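Local coordinates for isoaspartyl dipeptidase (Fervidobacterium islandicum, PDB 7CDH), which probably hydrolyses isoaspartyl (beta-aspartyl) dipeptides with a pair of zinc ions, as an M38 metallopeptidase linked to the repair of damaged proteins, at residues K3-A8 with F354-E359; I58-H63 with T244-A249; G71-R76 with G101-L106; V132-F137 with I152-I157; Y221-S226 with T281-G286. All coordinates share one frame; numbering follows the deposited sequence.

Interaction 1: residues K3-A8 with F354-E359; sequences KIIKNA and FILVDE
The ring of Phe354 is the flat group of this contact, and Ile5 approaches it obliquely: Ile5 CD1 comes to 4.1 Å from Phe354 CD2. Phe23 meets the same ring edge-to-face. Ile5 divides its branches between two partners. Its CG1 arm runs on nearly straight to CD1 (chi2 158°) and so carries the methyl out to the ring, while the shorter CG2 branch turns to Leu356, whose CD2 lies 4.4 Å from Ile5 CG2. The ethyl arm of Ile5 and the side chain of Phe354 slide past one another in opposite directions. No hydrogen bond joins the two segments; both touches are between apolar side chains, and Ile5, Phe354 and Leu356 are all buried. The contact joins two sheets through their side chains. Strand 2-6 lies between strands 19-23 and 43-47 in a four-stranded sheet, and strand 354-358 pairs antiparallel with strands 51-59 and 364-369. The arrangement is consistent with the small beta-sandwich domain that accompanies the barrel in amidohydrolases. Phe354 also packs on Val21 and Leu53, and Leu356 on Tyr46 and Leu53.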
# COMPACT_ATOMS: atom_id res chain seq x y z
N LYS A 3 44.64 -20.84 -23.72
CA LYS A 3 45.80 -19.94 -23.91
C LYS A 3 46.86 -20.32 -22.89
O LYS A 3 46.50 -20.96 -21.87
CB LYS A 3 45.44 -18.47 -23.72
CG LYS A 3 44.21 -18.00 -24.47
CD LYS A 3 44.01 -16.50 -24.41
CE LYS A 3 42.74 -16.01 -25.09
NZ LYS A 3 41.63 -16.97 -24.91
N ILE A 4 48.10 -19.92 -23.18
CA ILE A 4 49.29 -20.17 -22.32
C ILE A 4 50.09 -18.89 -22.28
O ILE A 4 50.48 -18.43 -23.37
CB ILE A 4 50.20 -21.29 -22.86
CG1 ILE A 4 49.50 -22.64 -22.95
CG2 ILE A 4 51.47 -21.38 -22.02
CD1 ILE A 4 48.92 -22.91 -24.30
N ILE A 5 50.41 -18.42 -21.07
CA ILE A 5 51.40 -17.31 -20.88
C ILE A 5 52.74 -17.93 -20.47
O ILE A 5 52.79 -18.73 -19.49
CB ILE A 5 50.87 -16.26 -19.87
CG1 ILE A 5 49.62 -15.55 -20.40
CG2 ILE A 5 51.95 -15.25 -19.51
CD1 ILE A 5 48.79 -14.94 -19.32
N LYS A 6 53.78 -17.62 -21.25
CA LYS A 6 55.14 -18.18 -21.10
C LYS A 6 56.06 -17.07 -20.61
O LYS A 6 55.86 -15.92 -21.03
CB LYS A 6 55.64 -18.77 -22.43
CG LYS A 6 55.03 -20.12 -22.79
CD LYS A 6 55.70 -20.84 -23.95
CE LYS A 6 55.38 -22.33 -23.99
NZ LYS A 6 56.37 -23.12 -23.23
N ASN A 7 57.02 -17.42 -19.75
CA ASN A 7 58.27 -16.64 -19.50
C ASN A 7 58.03 -15.47 -18.56
O ASN A 7 58.89 -14.57 -18.56
CB ASN A 7 58.88 -16.04 -20.78
CG ASN A 7 59.32 -17.09 -21.78
OD1 ASN A 7 59.56 -18.23 -21.39
ND2 ASN A 7 59.47 -16.69 -23.05
N ALA A 8 56.92 -15.43 -17.82
CA ALA A 8 56.69 -14.37 -16.83
C ALA A 8 57.16 -14.84 -15.45
O ALA A 8 57.16 -16.07 -15.16
CB ALA A 8 55.24 -13.95 -16.81
N PHE A 354 44.06 -11.80 -14.57
CA PHE A 354 45.52 -11.51 -14.44
C PHE A 354 45.86 -10.12 -14.98
O PHE A 354 45.15 -9.63 -15.86
CB PHE A 354 46.37 -12.43 -15.32
CG PHE A 354 46.01 -13.89 -15.31
CD1 PHE A 354 45.91 -14.59 -14.13
CD2 PHE A 354 45.82 -14.57 -16.50
CE1 PHE A 354 45.56 -15.93 -14.13
CE2 PHE A 354 45.51 -15.92 -16.50
CZ PHE A 354 45.38 -16.60 -15.31
N ILE A 355 46.91 -9.50 -14.46
CA ILE A 355 47.56 -8.34 -15.14
C ILE A 355 49.02 -8.71 -15.41
O ILE A 355 49.63 -9.51 -14.69
CB ILE A 355 47.41 -7.02 -14.35
CG1 ILE A 355 48.07 -7.09 -12.97
CG2 ILE A 355 45.95 -6.61 -14.25
CD1 ILE A 355 48.21 -5.75 -12.26
N LEU A 356 49.54 -8.15 -16.48
CA LEU A 356 50.95 -8.29 -16.86
C LEU A 356 51.58 -6.92 -16.71
O LEU A 356 51.09 -5.96 -17.29
CB LEU A 356 51.01 -8.83 -18.28
CG LEU A 356 50.68 -10.31 -18.41
CD1 LEU A 356 50.31 -10.65 -19.84
CD2 LEU A 356 51.87 -11.16 -17.96
N VAL A 357 52.59 -6.84 -15.86
CA VAL A 357 53.29 -5.57 -15.54
C VAL A 357 54.71 -5.65 -16.09
O VAL A 357 55.29 -6.74 -16.17
CB VAL A 357 53.20 -5.41 -14.02
CG1 VAL A 357 54.10 -4.32 -13.50
CG2 VAL A 357 51.75 -5.17 -13.64
N ASP A 358 55.23 -4.54 -16.57
CA ASP A 358 56.65 -4.44 -17.01
C ASP A 358 57.54 -4.47 -15.75
O ASP A 358 57.29 -3.68 -14.83
CB ASP A 358 56.81 -3.18 -17.84
CG ASP A 358 58.18 -3.09 -18.45
OD1 ASP A 358 59.14 -2.73 -17.69
OD2 ASP A 358 58.28 -3.42 -19.66
N GLU A 359 58.54 -5.36 -15.68
CA GLU A 359 59.34 -5.56 -14.45
C GLU A 359 60.21 -4.33 -14.17
O GLU A 359 60.52 -4.10 -13.00
CB GLU A 359 60.16 -6.85 -14.51
CG GLU A 359 61.24 -6.83 -15.58
CD GLU A 359 62.06 -8.10 -15.71
OE1 GLU A 359 61.83 -9.04 -14.89
OE2 GLU A 359 62.93 -8.14 -16.61

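Interaction 2: residues I58-H63 with T244-A249; sequences IDPHVH and TIDLTA. With ZN (zinc ion), chain L.
Pro60 and His61 meet Asp246 through van der Waals contact alone. Pro60 CG is 4.1 Å from Asp246 OD1, and His61 CB is 4.4 Å from Asp246 OD2, so the carboxylate touches the proline ring with one oxygen and the root of the histidine side chain with the other. Asp246 gets there because its CG lies anti to the backbone N (chi1 -175°), which sends the carboxylate out from strand 245-248 toward the other segment.

Hydrogen bonds to the carboxylate come from elsewhere. Asp246 OD2 is paired with Thr223 OG1 and, at a doubtfully short distance, with Ser283 OG, and OD1 with Thr281 OG1; with threonine partners on both oxygens, the rotation of this buried acid is probably restrained. His61 ND1 is likewise held by Asn193 OD1.

Metal bonds form the third kind. His61 NE2 binds the zinc ion of chain L at 2.1 Å and His63 NE2 binds it at 2.3 Å, while Glu156 and Asp285 complete the site. This is the His-X-His pair that amidohydrolases carry at the end of the first barrel strand. Asp246 is no metal ligand; its OD2 stays 5.4 Å from His61 ND1.

In the barrel, strands 51-59 and 245-248 do not pair; the nearest CA atoms, of Pro60 and Asp246, are 8.7 Å apart. Strand 280-283 runs parallel beside 245-248, Asp59 bonds through its backbone to strand 90-95, and Pro60 packs on Tyr221 of strand 220-223 and on Phe339 of helix 333-339.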
# COMPACT_ATOMS: atom_id res chain seq x y z
N ILE A 58 41.15 -6.28 -7.56
CA ILE A 58 39.73 -6.24 -7.11
C ILE A 58 39.56 -4.92 -6.35
O ILE A 58 40.29 -4.73 -5.37
CB ILE A 58 39.45 -7.45 -6.21
CG1 ILE A 58 39.77 -8.76 -6.93
CG2 ILE A 58 38.04 -7.41 -5.67
CD1 ILE A 58 39.82 -9.97 -5.99
N ASP A 59 38.74 -4.01 -6.88
CA ASP A 59 38.38 -2.71 -6.25
C ASP A 59 37.02 -2.90 -5.58
O ASP A 59 36.00 -2.95 -6.25
CB ASP A 59 38.38 -1.62 -7.32
CG ASP A 59 38.30 -0.20 -6.77
OD1 ASP A 59 38.02 -0.04 -5.55
OD2 ASP A 59 38.52 0.75 -7.58
N PRO A 60 36.94 -3.09 -4.25
CA PRO A 60 35.66 -3.41 -3.61
C PRO A 60 34.73 -2.23 -3.30
O PRO A 60 33.77 -2.39 -2.56
CB PRO A 60 36.16 -4.01 -2.29
CG PRO A 60 37.36 -3.12 -1.97
CD PRO A 60 38.07 -2.99 -3.30
N HIS A 61 35.02 -1.05 -3.82
CA HIS A 61 34.19 0.15 -3.57
C HIS A 61 34.29 1.16 -4.72
O HIS A 61 35.19 2.02 -4.68
CB HIS A 61 34.59 0.73 -2.22
CG HIS A 61 33.74 1.87 -1.83
ND1 HIS A 61 32.66 1.72 -0.99
CD2 HIS A 61 33.76 3.17 -2.20
CE1 HIS A 61 32.09 2.89 -0.83
NE2 HIS A 61 32.71 3.78 -1.59
N VAL A 62 33.40 1.04 -5.72
CA VAL A 62 33.32 1.93 -6.92
C VAL A 62 31.89 2.41 -7.16
O VAL A 62 30.96 1.60 -7.16
CB VAL A 62 33.87 1.23 -8.17
CG1 VAL A 62 33.84 2.14 -9.37
CG2 VAL A 62 35.28 0.73 -7.91
N HIS A 63 31.71 3.70 -7.35
CA HIS A 63 30.40 4.28 -7.74
C HIS A 63 30.27 4.11 -9.23
O HIS A 63 30.41 5.10 -9.88
CB HIS A 63 30.29 5.72 -7.25
CG HIS A 63 30.29 5.77 -5.76
ND1 HIS A 63 29.23 5.36 -5.02
CD2 HIS A 63 31.25 6.13 -4.87
CE1 HIS A 63 29.50 5.50 -3.72
NE2 HIS A 63 30.74 5.97 -3.60
N THR A 244 38.22 -6.91 9.02
CA THR A 244 38.88 -6.28 7.85
C THR A 244 38.38 -4.85 7.73
O THR A 244 37.22 -4.63 7.98
CB THR A 244 38.68 -7.08 6.56
OG1 THR A 244 39.08 -8.40 6.91
CG2 THR A 244 39.50 -6.56 5.40
N ILE A 245 39.29 -3.92 7.45
CA ILE A 245 39.03 -2.48 7.25
C ILE A 245 39.45 -2.15 5.81
O ILE A 245 40.29 -2.88 5.28
CB ILE A 245 39.76 -1.63 8.31
CG1 ILE A 245 41.28 -1.65 8.15
CG2 ILE A 245 39.34 -2.09 9.69
CD1 ILE A 245 42.04 -0.79 9.13
N ASP A 246 38.85 -1.10 5.23
CA ASP A 246 39.12 -0.59 3.86
C ASP A 246 39.65 0.82 4.01
O ASP A 246 39.16 1.56 4.85
CB ASP A 246 37.89 -0.62 2.96
CG ASP A 246 38.19 -0.20 1.52
OD1 ASP A 246 39.09 -0.81 0.92
OD2 ASP A 246 37.55 0.73 1.01
N LEU A 247 40.69 1.13 3.26
CA LEU A 247 41.38 2.44 3.24
C LEU A 247 41.17 3.01 1.84
O LEU A 247 41.27 2.25 0.84
CB LEU A 247 42.88 2.22 3.51
CG LEU A 247 43.25 1.34 4.70
CD1 LEU A 247 44.76 1.14 4.79
CD2 LEU A 247 42.72 1.92 6.00
N THR A 248 40.86 4.29 1.75
CA THR A 248 40.66 4.89 0.42
C THR A 248 42.05 5.05 -0.20
O THR A 248 42.89 5.76 0.39
CB THR A 248 39.84 6.18 0.49
OG1 THR A 248 38.64 5.87 1.19
CG2 THR A 248 39.56 6.71 -0.88
N ALA A 249 42.26 4.41 -1.33
CA ALA A 249 43.48 4.54 -2.14
C ALA A 249 43.88 6.01 -2.28
O ALA A 249 43.00 6.88 -2.38
CB ALA A 249 43.27 3.90 -3.48
ZN ZN L . 31.96 5.75 -1.63

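Interaction 3: residues G71-R76 with G101-L106; sequences GGFETR and GITRSL
Arg76 reaches Thr103 and Arg104 with one guanidinium group, using its edge for the first and a face for the second. At the edge, Arg76 NH2 donates to Thr103 OG1 at 2.8 Å with an N-H...O angle of 155°, the oxygen standing slightly out of the guanidinium plane. A weak second bond runs from Arg76 NE to the same oxygen at 3.3 Å, so the hydroxyl is gripped by a fork. Over one face lies the guanidinium of Arg104, stacked with centres 4.0 Å apart and planes at 21°. The two arginines slide past each other in opposite directions, and Arg104 NH2 reaches back to Arg76 CB. Nearby, Thr103 CG2 sits at the edge of the Phe73 ring, 4.3 Å from CE1.

The next shell fixes these groups. Thr103 OG1 is also bonded to Asp100 OD2, an acid that may ease the gathering of positive charge. Arg104 bends at chi2 (-73°), and its NH2 is anchored by the carbonyl oxygens of Gly67 and Thr77. Next to it, Ser105 is the N-cap of helix 106-118, its OG bonded to Asn108 N. On the other loop, Thr75 OG1 donates to Gly72 O at 2.7 Å and accepts from Gly71 N at 3.0 Å, both bonds lying in the turn that contains the 3-10 segment 73-75.

Other copies of the protein close directly on the same residues: Arg76 and Thr103 pack on Ala111 of a second subunit, and Phe73 on Val146 of a third. The arrangement joins the loops that follow the first two strands of the TIM barrel, at a subunit interface.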
# COMPACT_ATOMS: atom_id res chain seq x y z
N GLY A 71 27.11 18.89 -3.81
CA GLY A 71 27.15 20.34 -4.06
C GLY A 71 26.07 20.82 -5.02
O GLY A 71 26.29 21.89 -5.64
N GLY A 72 24.97 20.06 -5.17
CA GLY A 72 23.90 20.34 -6.16
C GLY A 72 24.01 19.45 -7.38
O GLY A 72 25.01 18.75 -7.53
N PHE A 73 23.01 19.51 -8.25
CA PHE A 73 22.86 18.65 -9.46
C PHE A 73 24.08 18.76 -10.39
O PHE A 73 24.37 17.76 -11.11
CB PHE A 73 21.57 19.01 -10.18
CG PHE A 73 20.31 18.73 -9.40
CD1 PHE A 73 19.94 17.42 -9.12
CD2 PHE A 73 19.49 19.76 -8.96
CE1 PHE A 73 18.80 17.14 -8.40
CE2 PHE A 73 18.33 19.48 -8.27
CZ PHE A 73 17.98 18.18 -7.99
N GLU A 74 24.77 19.90 -10.40
CA GLU A 74 26.00 20.16 -11.22
C GLU A 74 27.20 19.36 -10.70
O GLU A 74 28.20 19.30 -11.39
CB GLU A 74 26.39 21.65 -11.26
CG GLU A 74 26.45 22.34 -9.91
CD GLU A 74 25.10 22.71 -9.27
OE1 GLU A 74 25.13 23.35 -8.18
OE2 GLU A 74 24.02 22.33 -9.82
N THR A 75 27.13 18.79 -9.50
CA THR A 75 28.23 18.00 -8.91
C THR A 75 27.98 16.51 -9.07
O THR A 75 28.81 15.78 -8.59
CB THR A 75 28.50 18.45 -7.47
OG1 THR A 75 27.45 17.97 -6.64
CG2 THR A 75 28.61 19.95 -7.35
N ARG A 76 26.94 16.07 -9.77
CA ARG A 76 26.82 14.63 -10.13
C ARG A 76 27.98 14.21 -11.05
O ARG A 76 28.18 14.83 -12.12
CB ARG A 76 25.53 14.30 -10.88
CG ARG A 76 24.28 14.57 -10.07
CD ARG A 76 23.07 14.52 -10.98
NE ARG A 76 22.34 13.32 -10.70
CZ ARG A 76 21.99 12.41 -11.57
NH1 ARG A 76 22.25 12.55 -12.84
NH2 ARG A 76 21.32 11.36 -11.16
N GLY A 101 20.61 8.56 -2.86
CA GLY A 101 19.73 7.39 -3.09
C GLY A 101 18.41 7.76 -3.75
O GLY A 101 17.57 6.88 -3.80
N ILE A 102 18.24 9.01 -4.23
CA ILE A 102 16.97 9.55 -4.83
C ILE A 102 17.10 9.51 -6.35
O ILE A 102 16.19 8.95 -7.00
CB ILE A 102 16.67 11.00 -4.40
CG1 ILE A 102 16.64 11.17 -2.89
CG2 ILE A 102 15.36 11.47 -5.02
CD1 ILE A 102 15.49 10.46 -2.23
N THR A 103 18.16 10.14 -6.88
CA THR A 103 18.34 10.39 -8.34
C THR A 103 19.23 9.30 -8.91
O THR A 103 19.33 9.19 -10.13
CB THR A 103 18.89 11.78 -8.69
OG1 THR A 103 20.31 11.79 -8.60
CG2 THR A 103 18.37 12.92 -7.84
N ARG A 104 19.89 8.54 -8.05
CA ARG A 104 20.63 7.33 -8.46
C ARG A 104 19.82 6.13 -8.01
O ARG A 104 19.51 6.05 -6.84
CB ARG A 104 22.02 7.34 -7.83
CG ARG A 104 22.78 8.65 -8.00
CD ARG A 104 23.25 8.81 -9.42
NE ARG A 104 24.35 9.76 -9.44
CZ ARG A 104 25.02 10.09 -10.53
NH1 ARG A 104 24.68 9.57 -11.70
NH2 ARG A 104 26.03 10.95 -10.42
N SER A 105 19.42 5.27 -8.93
CA SER A 105 18.53 4.11 -8.71
C SER A 105 19.37 2.83 -8.58
O SER A 105 20.42 2.69 -9.23
CB SER A 105 17.51 4.06 -9.83
OG SER A 105 17.84 3.11 -10.82
N LEU A 106 18.87 1.89 -7.79
CA LEU A 106 19.48 0.55 -7.67
C LEU A 106 19.41 -0.16 -9.02
O LEU A 106 20.35 -0.91 -9.35
CB LEU A 106 18.76 -0.22 -6.57
CG LEU A 106 19.14 0.21 -5.15
CD1 LEU A 106 18.31 -0.56 -4.15
CD2 LEU A 106 20.62 -0.00 -4.90

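Interaction 4: residues V132-F137 with I152-I157; sequences VPPVTF and IGVGEI. With ZN (zinc ion), chain L; ZN (zinc ion), chain K.
Val132 and Ile157 meet through their CG2 methyls, and each first torsion sets its methyl in place: Val132 (chi1 165°) has CG2 anti to the carbonyl carbon, and Ile157 (chi1 -64°) has CG2 anti to the backbone N. The side chains cross at a slant with the two CG2 atoms 3.7 Å apart. The segments belong to a beta-alpha-beta unit of the TIM barrel, in which strand 122-127 leads through the loop 132-137 and helix 141-147 to the parallel strand 151-159. A second apolar touch lies farther back along that strand, where Pro134 CB is 4.2 Å from Val154 CG2. No hydrogen bond links the segments. Ile175 of helix 169-186 packs on Val132, Val154 and Ile157 alike, which places this layer on the outer side of the strand. Pro134 also rests on Ile141.

Between Val154 and Ile157, Glu156 turns the other way, into the barrel, after a cis peptide bond from Gly155. Its chain is extended beyond CG, and the carboxylate bridges both metals, the position taken by a carboxylated lysine in many binuclear amidohydrolases. Glu156 OE2 binds the zinc ion of chain L at 2.0 Å, and Glu156 OE1 binds that of chain K at 2.2 Å.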
# COMPACT_ATOMS: atom_id res chain seq x y z
N VAL A 132 19.80 5.34 6.03
CA VAL A 132 18.99 4.35 6.79
C VAL A 132 17.61 4.97 6.99
O VAL A 132 17.54 6.14 7.39
CB VAL A 132 19.71 4.05 8.12
CG1 VAL A 132 18.79 3.34 9.09
CG2 VAL A 132 20.99 3.27 7.88
N PRO A 133 16.47 4.29 6.70
CA PRO A 133 16.41 2.90 6.23
C PRO A 133 16.80 2.76 4.75
O PRO A 133 16.52 3.64 3.94
CB PRO A 133 14.90 2.53 6.34
CG PRO A 133 14.17 3.82 6.17
CD PRO A 133 15.11 4.88 6.74
N PRO A 134 17.46 1.65 4.36
CA PRO A 134 18.12 1.59 3.07
C PRO A 134 17.15 1.31 1.92
O PRO A 134 16.22 0.58 2.16
CB PRO A 134 19.11 0.42 3.24
CG PRO A 134 18.43 -0.46 4.23
CD PRO A 134 17.72 0.48 5.18
N VAL A 135 17.41 1.91 0.75
CA VAL A 135 16.67 1.67 -0.52
C VAL A 135 16.89 0.20 -0.86
O VAL A 135 17.96 -0.33 -0.52
CB VAL A 135 17.19 2.55 -1.67
CG1 VAL A 135 16.84 4.01 -1.48
CG2 VAL A 135 18.72 2.38 -1.90
N THR A 136 15.93 -0.43 -1.53
CA THR A 136 15.97 -1.87 -1.84
C THR A 136 15.39 -2.04 -3.24
O THR A 136 14.76 -1.11 -3.69
CB THR A 136 15.27 -2.70 -0.75
OG1 THR A 136 13.86 -2.49 -0.85
CG2 THR A 136 15.72 -2.32 0.65
N PHE A 137 15.71 -3.15 -3.90
CA PHE A 137 15.10 -3.56 -5.18
C PHE A 137 13.69 -4.10 -4.96
O PHE A 137 12.88 -3.92 -5.84
CB PHE A 137 15.92 -4.69 -5.80
CG PHE A 137 17.27 -4.29 -6.32
CD1 PHE A 137 18.39 -4.36 -5.51
CD2 PHE A 137 17.42 -3.86 -7.62
CE1 PHE A 137 19.65 -4.03 -6.00
CE2 PHE A 137 18.68 -3.54 -8.11
CZ PHE A 137 19.80 -3.65 -7.32
N ILE A 152 25.80 -8.47 -3.01
CA ILE A 152 26.70 -9.20 -2.06
C ILE A 152 26.63 -8.58 -0.66
O ILE A 152 27.38 -9.02 0.21
CB ILE A 152 28.15 -9.31 -2.59
CG1 ILE A 152 28.76 -7.98 -3.03
CG2 ILE A 152 28.18 -10.33 -3.71
CD1 ILE A 152 28.55 -6.84 -2.08
N GLY A 153 25.74 -7.62 -0.45
CA GLY A 153 25.71 -6.86 0.81
C GLY A 153 24.88 -5.60 0.71
O GLY A 153 24.20 -5.42 -0.29
N VAL A 154 24.90 -4.82 1.78
CA VAL A 154 24.24 -3.51 1.87
C VAL A 154 25.33 -2.49 2.14
O VAL A 154 26.27 -2.81 2.83
CB VAL A 154 23.18 -3.48 2.97
CG1 VAL A 154 23.80 -3.69 4.35
CG2 VAL A 154 22.36 -2.18 2.92
N GLY A 155 25.21 -1.32 1.54
CA GLY A 155 26.26 -0.30 1.58
C GLY A 155 26.00 0.78 0.54
O GLY A 155 25.16 0.58 -0.33
N GLU A 156 26.70 1.91 0.69
CA GLU A 156 27.54 2.11 1.86
C GLU A 156 26.74 2.91 2.90
O GLU A 156 26.39 4.05 2.63
CB GLU A 156 28.89 2.74 1.49
CG GLU A 156 28.80 3.88 0.52
CD GLU A 156 30.03 4.75 0.33
OE1 GLU A 156 30.90 4.88 1.26
OE2 GLU A 156 30.15 5.27 -0.81
N ILE A 157 26.45 2.31 4.04
CA ILE A 157 25.67 2.93 5.15
C ILE A 157 26.56 3.95 5.84
O ILE A 157 27.65 3.58 6.25
CB ILE A 157 25.19 1.83 6.10
CG1 ILE A 157 24.23 0.90 5.37
CG2 ILE A 157 24.58 2.42 7.35
CD1 ILE A 157 23.76 -0.24 6.23
ZN ZN L . 31.96 5.75 -1.63
ZN ZN K . 32.04 6.81 1.41

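Interaction 5: residues Y221-S226 with T281-G286; sequences YPTHMS and TISSDG. With ZN (zinc ion), chain K; ZN (zinc ion), chain L.
Tyr221 spans the distance to Thr281 with its whole length. At CB the side chain sets off with CG anti to the backbone N (chi1 -174°), and on its way it packs on Ile191 and on Val338 of helix 333-339. Along one rim of the ring, Tyr221 CE1 is 3.5 Å from Thr281 OG1, and CZ is 3.4 Å from the same oxygen, which sits near the ring plane at its edge. At the tip, Tyr221 OH donates a hydrogen bond to Thr281 OG1 at 2.7 Å. Strands 220-223 and 280-283 are two staves of the TIM barrel with strand 245-248 between them. Two residues farther along each strand, toward the metals, Thr223 and Ser283 are joined by a water that donates to Thr223 OG1 (3.1 Å) and to Ser283 OG (2.6 Å); Asp246 of the intervening strand serves all three hydroxyls. Beyond the strand ends, His224 and Asp285 are zinc ligands. His224 NE2 binds the zinc ion of chain K at 2.3 Å, while its ND1 is held by Thr248 OG1. Asp285 OD1 binds the zinc ion of chain L at 2.4 Å, and Asp285 OD2 lies 3.5 Å from the ring edge at His224 CE1, ring and carboxylate planes being 43° apart.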
# COMPACT_ATOMS: atom_id res chain seq x y z
N TYR A 221 32.48 -4.16 7.55
CA TYR A 221 33.53 -3.78 6.60
C TYR A 221 33.50 -2.28 6.51
O TYR A 221 32.87 -1.75 5.61
CB TYR A 221 33.22 -4.44 5.27
CG TYR A 221 34.28 -4.29 4.22
CD1 TYR A 221 35.62 -4.54 4.48
CD2 TYR A 221 33.92 -3.96 2.93
CE1 TYR A 221 36.58 -4.44 3.49
CE2 TYR A 221 34.87 -3.85 1.93
CZ TYR A 221 36.20 -4.09 2.20
OH TYR A 221 37.10 -4.01 1.18
N PRO A 222 34.09 -1.55 7.47
CA PRO A 222 34.14 -0.09 7.40
C PRO A 222 35.14 0.40 6.34
O PRO A 222 36.12 -0.25 6.20
CB PRO A 222 34.61 0.30 8.79
CG PRO A 222 35.49 -0.85 9.21
CD PRO A 222 34.75 -2.07 8.67
N THR A 223 34.90 1.53 5.68
CA THR A 223 35.85 2.15 4.72
C THR A 223 36.21 3.56 5.22
O THR A 223 35.68 3.97 6.27
CB THR A 223 35.32 2.08 3.28
OG1 THR A 223 36.34 2.57 2.40
CG2 THR A 223 34.04 2.86 3.07
N HIS A 224 37.09 4.27 4.49
CA HIS A 224 37.66 5.59 4.87
C HIS A 224 38.40 5.47 6.20
O HIS A 224 38.44 6.42 6.93
CB HIS A 224 36.58 6.68 4.94
CG HIS A 224 35.73 6.64 3.72
ND1 HIS A 224 36.30 6.63 2.46
CD2 HIS A 224 34.41 6.51 3.56
CE1 HIS A 224 35.35 6.49 1.57
NE2 HIS A 224 34.19 6.42 2.21
N MET A 225 38.95 4.32 6.48
CA MET A 225 39.58 4.03 7.78
C MET A 225 41.01 4.59 7.87
O MET A 225 41.53 4.55 8.95
CB MET A 225 39.54 2.52 8.02
CG MET A 225 38.12 2.08 8.29
SD MET A 225 37.34 2.94 9.69
CE MET A 225 38.31 2.28 11.05
N SER A 226 41.55 5.23 6.82
CA SER A 226 42.78 6.06 6.91
C SER A 226 42.44 7.55 6.94
O SER A 226 43.34 8.34 6.83
CB SER A 226 43.77 5.73 5.81
OG SER A 226 43.26 5.98 4.51
N THR A 281 42.17 -3.73 3.21
CA THR A 281 41.90 -3.62 1.76
C THR A 281 42.10 -2.15 1.41
O THR A 281 42.11 -1.34 2.32
CB THR A 281 40.53 -4.17 1.35
OG1 THR A 281 39.55 -3.32 1.94
CG2 THR A 281 40.28 -5.60 1.78
N ILE A 282 42.32 -1.86 0.14
CA ILE A 282 42.14 -0.49 -0.40
C ILE A 282 41.06 -0.48 -1.50
O ILE A 282 40.78 -1.55 -2.15
CB ILE A 282 43.49 0.06 -0.90
CG1 ILE A 282 44.06 -0.78 -2.04
CG2 ILE A 282 44.45 0.19 0.27
CD1 ILE A 282 45.18 -0.08 -2.79
N SER A 283 40.50 0.70 -1.72
CA SER A 283 39.46 0.95 -2.76
C SER A 283 39.62 2.36 -3.35
O SER A 283 40.08 3.28 -2.63
CB SER A 283 38.09 0.73 -2.17
OG SER A 283 37.79 1.72 -1.18
N SER A 284 39.26 2.54 -4.61
CA SER A 284 39.41 3.84 -5.31
C SER A 284 38.39 4.82 -4.77
O SER A 284 38.71 6.04 -4.68
CB SER A 284 39.25 3.72 -6.77
OG SER A 284 38.07 2.99 -7.09
N ASP A 285 37.20 4.31 -4.45
CA ASP A 285 35.98 5.16 -4.35
C ASP A 285 35.78 5.84 -5.71
O ASP A 285 35.55 7.06 -5.76
CB ASP A 285 36.15 6.18 -3.23
CG ASP A 285 34.82 6.61 -2.65
OD1 ASP A 285 33.84 6.00 -3.05
OD2 ASP A 285 34.79 7.50 -1.77
N GLY A 286 35.97 5.08 -6.79
CA GLY A 286 36.01 5.63 -8.15
C GLY A 286 34.69 6.29 -8.49
O GLY A 286 33.67 5.71 -8.10
ZN ZN K . 32.04 6.81 1.41
ZN ZN L . 31.96 5.75 -1.63
O HOH W 1 37.27 4.06 -0.13

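How the interactions relate
Interactions 2, 4 and 5 converge on the binuclear zinc site, whose two ZN ions are 3.2 Å apart. Interactions 2 and 5 are almost one cluster, with centres about 4 Å apart, and Asp246 of the first binds hydroxyls of the second. Interaction 4 lies about 17 Å, centre to centre, from each of them; Glu156 brings it into the site, where its OE2 is 2.9 Å from His63 NE2 around the shared zinc ion. Interaction 3 leaves the site for the subunit interface but touches interaction 4, Leu106 CD1 lying 3.7 Å from Val135 O. Interaction 1 is the outlier: its centre is about 26 Å from that of interaction 2, although strands 354-358 and 51-59 are sheet neighbours.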